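Possible galactose mutarotase (PDB 4RNL) is of unknown function but possibly interconverts the alpha and beta anomers of galactose. Local coordinates at residues A[235-238]-A[239-243]. Sequence-based numbering, arbitrary orientation.
Sequences RAVA and GAYDH
V237 O accepts a hydrogen bond from G239 N (2.6 Å), which closes a classic gamma turn. A238 is its middle residue, with a positive phi of 68°. The turn lets the chain leave strand 235-236 and run on into strand 242-246. Beyond it, Y241 turns its side chain back toward the turn, and R235 reaches out to meet it. R235 NH2 gives a nearly straight hydrogen bond to Y241 OH (2.9 Å), which lies close to the guanidinium plane. The two flat groups are 49° apart. A bend at chi3 (-84°) turns the NE/NH2 edge of the guanidinium toward the carbonyl of A236. There NE and NH2 both bond A236 O, at 3.1 Å from NE and 3.3 Å from NH2. NH2 also makes a weak bond to V237 O. That same carbonyl oxygen sits at the edge of the Y241 ring, 3.4 Å from Y241 CE2. V237 CG1 packs alongside the ring, 4.0 Å from Y241 CD2. R228 O accepts hydrogen bonds from both Y241 OH and R235 NH1. A methionine in place of R235 would probably leave Y241 OH without this donor and A236 O without its two-nitrogen grip. Strand 235-236 is an outermost strand of the nine-stranded sheet, beside strand 199-202. The turn and the two residues after it lead to strand 242-246, which lies between strands 278-282 and 206-208 in the seven-stranded sheet. It thus links two sheets of the mutarotase-like beta-sandwich fold.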
loop_
_atom_site.group_PDB
_atom_site.type_symbol
_atom_site.label_atom_id
_atom_site.label_comp_id
_atom_site.label_asym_id
_atom_site.label_seq_id
_atom_site.Cartn_x
_atom_site.Cartn_y
_atom_site.Cartn_z
ATOM N N ARG A 235 21.315 -0.988 -2.441
ATOM C CA ARG A 235 21.757 -1.776 -3.592
ATOM C C ARG A 235 20.610 -1.920 -4.580
ATOM O O ARG A 235 19.449 -1.803 -4.197
ATOM C CB ARG A 235 22.199 -3.171 -3.135
ATOM C CG ARG A 235 21.229 -3.796 -2.134
ATOM C CD ARG A 235 21.228 -5.324 -2.177
ATOM N NE ARG A 235 20.338 -5.817 -3.218
ATOM C CZ ARG A 235 19.580 -6.900 -3.109
ATOM N NH1 ARG A 235 19.602 -7.629 -2.001
ATOM N NH2 ARG A 235 18.796 -7.246 -4.114
ATOM N N ALA A 236 20.931 -2.216 -5.836
ATOM C CA ALA A 236 19.894 -2.437 -6.845
ATOM C C ALA A 236 18.940 -3.546 -6.398
ATOM O O ALA A 236 19.385 -4.552 -5.835
ATOM C CB ALA A 236 20.526 -2.784 -8.186
ATOM N N VAL A 237 17.639 -3.352 -6.620
ATOM C CA VAL A 237 16.648 -4.371 -6.281
ATOM C C VAL A 237 16.960 -5.666 -7.039
ATOM O O VAL A 237 17.071 -6.744 -6.433
ATOM C CB VAL A 237 15.206 -3.886 -6.553
ATOM C CG1 VAL A 237 14.222 -5.042 -6.366
ATOM C CG2 VAL A 237 14.850 -2.733 -5.604
ATOM N N ALA A 238 17.109 -5.536 -8.356
ATOM C CA ALA A 238 17.694 -6.561 -9.230
ATOM C C ALA A 238 16.897 -7.855 -9.421
ATOM O O ALA A 238 16.764 -8.335 -10.549
ATOM C CB ALA A 238 19.128 -6.875 -8.811
ATOM N N GLY A 239 16.384 -8.425 -8.338
ATOM C CA GLY A 239 15.664 -9.687 -8.435
ATOM C C GLY A 239 14.171 -9.546 -8.214
ATOM O O GLY A 239 13.661 -8.434 -8.033
ATOM N N ALA A 240 13.471 -10.679 -8.241
ATOM C CA ALA A 240 12.044 -10.717 -7.955
ATOM C C ALA A 240 11.848 -10.898 -6.453
ATOM O O ALA A 240 12.545 -11.705 -5.825
ATOM C CB ALA A 240 11.393 -11.869 -8.707
ATOM N N TYR A 241 10.909 -10.146 -5.887
ATOM C CA TYR A 241 10.556 -10.268 -4.476
ATOM C C TYR A 241 9.049 -10.245 -4.305
ATOM O O TYR A 241 8.326 -9.611 -5.080
ATOM C CB TYR A 241 11.188 -9.130 -3.647
ATOM C CG TYR A 241 12.698 -9.187 -3.619
ATOM C CD1 TYR A 241 13.361 -9.938 -2.656
ATOM C CD2 TYR A 241 13.455 -8.501 -4.559
ATOM C CE1 TYR A 241 14.747 -10.015 -2.632
ATOM C CE2 TYR A 241 14.850 -8.565 -4.547
ATOM C CZ TYR A 241 15.485 -9.326 -3.578
ATOM O OH TYR A 241 16.864 -9.396 -3.553
ATOM N N ASP A 242 8.577 -10.958 -3.292
ATOM C CA ASP A 242 7.208 -10.840 -2.817
ATOM C C ASP A 242 7.276 -11.296 -1.372
ATOM O O ASP A 242 6.776 -12.367 -1.017
ATOM C CB ASP A 242 6.268 -11.727 -3.632
ATOM C CG ASP A 242 4.809 -11.514 -3.274
ATOM O OD1 ASP A 242 4.511 -10.582 -2.486
ATOM O OD2 ASP A 242 3.955 -12.277 -3.787
ATOM N N HIS A 243 7.946 -10.487 -0.554
ATOM C CA HIS A 243 8.369 -10.900 0.781
ATOM C C HIS A 243 8.192 -9.788 1.792
ATOM O O HIS A 243 8.371 -8.611 1.472
ATOM C CB HIS A 243 9.841 -11.302 0.753
ATOM C CG HIS A 243 10.105 -12.532 -0.055
ATOM N ND1 HIS A 243 10.211 -12.505 -1.429
ATOM C CD2 HIS A 243 10.255 -13.825 0.313
ATOM C CE1 HIS A 243 10.439 -13.730 -1.874
ATOM N NE2 HIS A 243 10.474 -14.550 -0.835
#